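Local coordinates for protein chloramphenicol acetyltransferase (Bacteroides thetaiotaomicron, PDB 2I9D) that probably transfers an acetyl group from acetyl-CoA to a hydroxyl of chloramphenicol, at residues A[34-39]-A[207-212]; A[54-59]-A[147-152]. All blocks are in the same frame, centred on the assembly; numbering follows the deposited sequence.

Contact 1. Residues A[34-39]-A[207-212]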
loop_
_atom_site.group_PDB
_atom_site.type_symbol
_atom_site.label_atom_id
_atom_site.label_comp_id
_atom_site.label_asym_id
_atom_site.label_seq_id
_atom_site.Cartn_x
_atom_site.Cartn_y
_atom_site.Cartn_z
ATOM N N SER A 34 5.674 6.442 4.198
ATOM C CA SER A 34 6.887 6.605 4.987
ATOM C C SER A 34 6.525 7.326 6.273
ATOM O O SER A 34 5.369 7.676 6.470
ATOM C CB SER A 34 7.973 7.372 4.192
ATOM O OG SER A 34 9.155 7.549 4.970
ATOM N N GLU A 35 7.494 7.538 7.155
ATOM C CA GLU A 35 7.232 8.173 8.443
ATOM C C GLU A 35 8.123 9.376 8.594
ATOM O O GLU A 35 9.247 9.373 8.099
ATOM C CB GLU A 35 7.402 7.197 9.604
ATOM C CG GLU A 35 8.639 6.316 9.549
ATOM C CD GLU A 35 8.924 5.612 10.870
ATOM O OE1 GLU A 35 8.261 4.576 11.161
ATOM O OE2 GLU A 35 9.816 6.115 11.609
ATOM N N VAL A 36 7.590 10.435 9.199
ATOM C CA VAL A 36 8.354 11.638 9.426
ATOM C C VAL A 36 8.296 11.980 10.896
ATOM O O VAL A 36 7.278 11.732 11.576
ATOM C CB VAL A 36 7.859 12.895 8.601
ATOM C CG1 VAL A 36 8.096 12.730 7.105
ATOM C CG2 VAL A 36 6.393 13.279 8.929
ATOM N N GLU A 37 9.395 12.558 11.376
ATOM C CA GLU A 37 9.425 13.176 12.696
ATOM C C GLU A 37 8.676 14.464 12.631
ATOM O O GLU A 37 8.749 15.179 11.639
ATOM C CB GLU A 37 10.858 13.440 13.149
ATOM C CG GLU A 37 11.477 12.225 13.769
ATOM C CD GLU A 37 12.888 12.487 14.299
ATOM O OE1 GLU A 37 13.146 13.615 14.786
ATOM O OE2 GLU A 37 13.713 11.548 14.231
ATOM N N CYS A 38 7.942 14.751 13.697
ATOM C CA CYS A 38 7.078 15.919 13.740
ATOM C C CYS A 38 6.950 16.469 15.166
ATOM O O CYS A 38 5.996 17.200 15.463
ATOM C CB CYS A 38 5.697 15.556 13.166
ATOM S SG CYS A 38 4.974 14.099 13.918
ATOM N N GLY A 39 7.893 16.104 16.041
ATOM C CA GLY A 39 7.914 16.588 17.427
ATOM C C GLY A 39 7.963 18.110 17.550
ATOM O O GLY A 39 7.246 18.691 18.365
ATOM N N LEU A 207 13.268 13.298 -1.667
ATOM C CA LEU A 207 13.313 14.748 -1.402
ATOM C C LEU A 207 12.036 15.294 -0.822
ATOM O O LEU A 207 12.082 16.193 0.028
ATOM C CB LEU A 207 13.576 15.554 -2.686
ATOM C CG LEU A 207 14.701 15.269 -3.662
ATOM C CD1 LEU A 207 14.709 16.382 -4.718
ATOM C CD2 LEU A 207 16.072 15.149 -2.947
ATOM N N PHE A 208 10.886 14.808 -1.311
ATOM C CA PHE A 208 9.590 15.192 -0.706
ATOM C C PHE A 208 9.534 14.912 0.796
ATOM O O PHE A 208 9.291 15.815 1.593
ATOM C CB PHE A 208 8.420 14.509 -1.417
ATOM C CG PHE A 208 7.078 14.910 -0.888
ATOM C CD1 PHE A 208 6.424 16.030 -1.401
ATOM C CD2 PHE A 208 6.456 14.155 0.096
ATOM C CE1 PHE A 208 5.172 16.402 -0.932
ATOM C CE2 PHE A 208 5.203 14.508 0.588
ATOM C CZ PHE A 208 4.563 15.650 0.075
ATOM N N TYR A 209 9.761 13.665 1.180
ATOM C CA TYR A 209 9.729 13.281 2.584
ATOM C C TYR A 209 10.801 13.976 3.457
ATOM O O TYR A 209 10.510 14.401 4.590
ATOM C CB TYR A 209 9.829 11.749 2.712
ATOM C CG TYR A 209 8.527 11.024 2.400
ATOM C CD1 TYR A 209 8.367 10.298 1.209
ATOM C CD2 TYR A 209 7.448 11.065 3.300
ATOM C CE1 TYR A 209 7.187 9.631 0.937
ATOM C CE2 TYR A 209 6.249 10.398 3.013
ATOM C CZ TYR A 209 6.130 9.691 1.833
ATOM O OH TYR A 209 4.964 9.023 1.565
ATOM N N LYS A 210 12.034 14.074 2.931
ATOM C CA LYS A 210 13.094 14.844 3.581
ATOM C C LYS A 210 12.579 16.256 3.857
ATOM O O LYS A 210 12.623 16.734 4.994
ATOM C CB LYS A 210 14.365 14.872 2.713
ATOM C CG LYS A 210 15.539 15.629 3.314
ATOM C CD LYS A 210 16.094 14.897 4.544
ATOM C CE LYS A 210 17.243 15.683 5.255
ATOM N NZ LYS A 210 17.661 14.983 6.536
ATOM N N LYS A 211 12.037 16.890 2.823
ATOM C CA LYS A 211 11.490 18.245 2.913
ATOM C C LYS A 211 10.337 18.400 3.934
ATOM O O LYS A 211 10.364 19.305 4.760
ATOM C CB LYS A 211 11.075 18.700 1.524
ATOM C CG LYS A 211 11.014 20.207 1.338
ATOM C CD LYS A 211 10.763 20.570 -0.134
ATOM C CE LYS A 211 12.071 20.751 -0.929
ATOM N NZ LYS A 211 12.700 22.057 -0.613
ATOM N N VAL A 212 9.350 17.499 3.910
ATOM C CA VAL A 212 8.271 17.529 4.906
ATOM C C VAL A 212 8.802 17.389 6.346
ATOM O O VAL A 212 8.400 18.141 7.242
ATOM C CB VAL A 212 7.209 16.433 4.624
ATOM C CG1 VAL A 212 6.221 16.276 5.810
ATOM C CG2 VAL A 212 6.482 16.736 3.340
#
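Tyr209 lays one face of its ring under the CB of Ser34, which sits 3.7 Å from the ring centroid and only 12° off the ring normal, a CH-pi contact over the middle of the ring. So small a residue suits the place: the methylene can settle on the aromatic face while the hydroxyl turns elsewhere. With chi1 at 179° the OG lies opposite the backbone N, and it is hydrogen-bonded to the carbonyl O of Tyr156 of the second subunit. The phenol of Tyr209 is anchored too, through its OH to the backbone O of Ile191, so both polar ends in this buried layer are satisfied by main-chain oxygens. Strand 29-37 is an outermost strand of the chain's six-stranded mixed sheet, paired with strand 186-196, and helix 202-216 packs on one side of it, as in the alpha/beta fold of CoA-dependent acyltransferases. Residues 34-37 and 207-212 run nearly alongside, 26° apart in direction with axes 8.6 Å from each other. Two residues further along the strand, and therefore on its same side, Val36 supplies the second contact. Its CG1 lies against the helix backbone, 3.9 Å from the O of Tyr209, and comes to the edge of the Tyr209 ring, near the ring plane, 4.2 Å from CD2. The same methyl lies 4.2 Å from CG1 of Val212, about one helical turn on. Being beta-branched, Val36 fits an extended backbone and offers a short, stiff apolar branch that touches both tyrosine and valine.

Contact 2. Residues A[54-59]-A[147-152]; sequences LHYLYA and ILLSAT
Leu57 and Leu149 meet methyl to methyl, CD1 of the helix residue lying 3.9 Å from CD2 of the strand residue, and the two side chains run antiparallel alongside one another. CD1 also approaches CB of Leu149, at 4.1 Å, so it rests along the base of that side chain as well as against its end. Leu149 points from the strand toward the helix, whereas Leu57 leaves its backbone obliquely and needs its length to arrive; its CG, anti to the backbone N (chi1 -164°), carries the methyls across. Flexible, branched leucines suit such an interface, where a helix and a sheet meet through apolar side chains. CD2 of Leu149 serves a second neighbour, standing at the edge of the Tyr56 ring near its plane, 4.2 Å from CE1. Met88, Val60 and Ala177 add further side chains around this packed end. The other end is thinner. There Tyr56 spans the gap with its full length: chi1 of 67° places CG between the backbone N and the carbonyl carbon, and the phenol OH ends 3.5 Å from CB of Ala151, a polar atom resting on a methyl. Alanine is small enough to accept the end of so long a side chain, and it meets no other residue of 54-59; like Ser150 before it, it is partly exposed. The segments 54-59 and 147-152 run roughly antiparallel, at 151° with axes 10.4 Å apart, a spacing bridged by the side chains of Tyr56, Leu57, Leu149 and Ala151. This is the layered alpha/beta packing of the chloramphenicol acetyltransferase fold, in which helix 52-66 lies on the mixed sheet, roughly antiparallel to its inner strand 146-151.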
loop_
_atom_site.group_PDB
_atom_site.type_symbol
_atom_site.label_atom_id
_atom_site.label_comp_id
_atom_site.label_asym_id
_atom_site.label_seq_id
_atom_site.Cartn_x
_atom_site.Cartn_y
_atom_site.Cartn_z
ATOM N N LEU A 54 -2.990 21.778 10.654
ATOM C CA LEU A 54 -2.595 22.821 9.724
ATOM C C LEU A 54 -1.088 22.966 9.609
ATOM O O LEU A 54 -0.585 23.391 8.557
ATOM C CB LEU A 54 -3.273 24.168 10.076
ATOM C CG LEU A 54 -4.799 24.161 9.853
ATOM C CD1 LEU A 54 -5.458 25.425 10.421
ATOM C CD2 LEU A 54 -5.150 23.936 8.372
ATOM N N HIS A 55 -0.365 22.602 10.667
ATOM C CA HIS A 55 1.102 22.578 10.603
ATOM C C HIS A 55 1.637 21.517 9.632
ATOM O O HIS A 55 2.502 21.811 8.832
ATOM C CB HIS A 55 1.721 22.389 11.994
ATOM C CG HIS A 55 1.858 23.655 12.775
ATOM N ND1 HIS A 55 3.084 24.243 13.039
ATOM C CD2 HIS A 55 0.924 24.448 13.360
ATOM C CE1 HIS A 55 2.897 25.342 13.750
ATOM N NE2 HIS A 55 1.597 25.488 13.955
ATOM N N TYR A 56 1.136 20.284 9.705
ATOM C CA TYR A 56 1.584 19.272 8.745
ATOM C C TYR A 56 0.946 19.407 7.367
ATOM O O TYR A 56 1.566 19.045 6.368
ATOM C CB TYR A 56 1.547 17.836 9.300
ATOM C CG TYR A 56 0.200 17.212 9.606
ATOM C CD1 TYR A 56 -0.684 16.810 8.573
ATOM C CD2 TYR A 56 -0.162 16.941 10.922
ATOM C CE1 TYR A 56 -1.915 16.194 8.875
ATOM C CE2 TYR A 56 -1.385 16.324 11.230
ATOM C CZ TYR A 56 -2.240 15.950 10.210
ATOM O OH TYR A 56 -3.429 15.349 10.537
ATOM N N LEU A 57 -0.254 19.988 7.317
ATOM C CA LEU A 57 -0.896 20.274 6.042
ATOM C C LEU A 57 -0.038 21.268 5.258
ATOM O O LEU A 57 0.214 21.094 4.046
ATOM C CB LEU A 57 -2.329 20.793 6.244
ATOM C CG LEU A 57 -3.247 20.767 5.011
ATOM C CD1 LEU A 57 -3.603 19.313 4.678
ATOM C CD2 LEU A 57 -4.554 21.587 5.224
ATOM N N TYR A 58 0.426 22.298 5.956
ATOM C CA TYR A 58 1.325 23.265 5.350
ATOM C C TYR A 58 2.633 22.624 4.868
ATOM O O TYR A 58 3.071 22.866 3.729
ATOM C CB TYR A 58 1.638 24.411 6.323
ATOM C CG TYR A 58 2.596 25.404 5.723
ATOM C CD1 TYR A 58 2.187 26.235 4.692
ATOM C CD2 TYR A 58 3.920 25.469 6.137
ATOM C CE1 TYR A 58 3.053 27.144 4.105
ATOM C CE2 TYR A 58 4.808 26.388 5.555
ATOM C CZ TYR A 58 4.353 27.216 4.530
ATOM O OH TYR A 58 5.190 28.137 3.931
ATOM N N ALA A 59 3.249 21.827 5.748
ATOM C CA ALA A 59 4.512 21.139 5.442
ATOM C C ALA A 59 4.405 20.355 4.146
ATOM O O ALA A 59 5.292 20.430 3.289
ATOM C CB ALA A 59 4.922 20.223 6.592
ATOM N N ILE A 147 -3.188 19.198 -4.666
ATOM C CA ILE A 147 -2.977 17.872 -4.063
ATOM C C ILE A 147 -4.098 17.724 -3.057
ATOM O O ILE A 147 -4.817 18.692 -2.807
ATOM C CB ILE A 147 -1.566 17.671 -3.429
ATOM C CG1 ILE A 147 -1.275 18.723 -2.334
ATOM C CG2 ILE A 147 -0.512 17.723 -4.522
ATOM C CD1 ILE A 147 -0.004 18.413 -1.470
ATOM N N LEU A 148 -4.298 16.510 -2.550
ATOM C CA LEU A 148 -5.401 16.252 -1.608
ATOM C C LEU A 148 -4.873 15.391 -0.492
ATOM O O LEU A 148 -4.208 14.384 -0.750
ATOM C CB LEU A 148 -6.613 15.575 -2.284
ATOM C CG LEU A 148 -7.783 15.209 -1.337
ATOM C CD1 LEU A 148 -9.137 15.278 -2.054
ATOM C CD2 LEU A 148 -7.566 13.809 -0.665
ATOM N N LEU A 149 -5.158 15.802 0.737
ATOM C CA LEU A 149 -4.667 15.073 1.876
ATOM C C LEU A 149 -5.828 14.775 2.793
ATOM O O LEU A 149 -6.626 15.657 3.132
ATOM C CB LEU A 149 -3.516 15.806 2.602
ATOM C CG LEU A 149 -2.900 15.056 3.800
ATOM C CD1 LEU A 149 -1.427 15.387 3.957
ATOM C CD2 LEU A 149 -3.660 15.389 5.119
ATOM N N SER A 150 -5.917 13.514 3.177
ATOM C CA SER A 150 -6.954 13.047 4.080
ATOM C C SER A 150 -6.316 12.633 5.428
ATOM O O SER A 150 -5.404 11.822 5.438
ATOM C CB SER A 150 -7.707 11.894 3.412
ATOM O OG SER A 150 -8.487 11.232 4.380
ATOM N N ALA A 151 -6.771 13.224 6.545
ATOM C CA ALA A 151 -6.207 12.913 7.871
ATOM C C ALA A 151 -6.954 11.811 8.584
ATOM O O ALA A 151 -8.184 11.810 8.595
ATOM C CB ALA A 151 -6.162 14.156 8.766
ATOM N N THR A 152 -6.219 10.879 9.199
ATOM C CA THR A 152 -6.832 9.954 10.119
ATOM C C THR A 152 -6.018 10.010 11.387
ATOM O O THR A 152 -5.148 9.144 11.606
ATOM C CB THR A 152 -7.006 8.474 9.560
ATOM O OG1 THR A 152 -5.733 7.864 9.384
ATOM C CG2 THR A 152 -7.658 8.509 8.253
#

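Overall arrangement
Both contacts pack a helix on the same mixed sheet, but at different strands: contact 1 uses an outermost strand of the chain, contact 2 an inner one. The centre of contact 2 lies about 7 Å from the centre of the chain, that of contact 1 about 13 Å, and contact 2 rests mainly on leucine and tyrosine packing. Contact 1 is buried as well, yet part of its cover comes from the second subunit, and it mixes a CH-pi contact with valine packing beside intersubunit polar bonds. Their helices adjoin, CG2 of Val212 lying 3.9 Å from the backbone O of Ala59. Along the chain, contact 2 is nested within the loop that contact 1 closes.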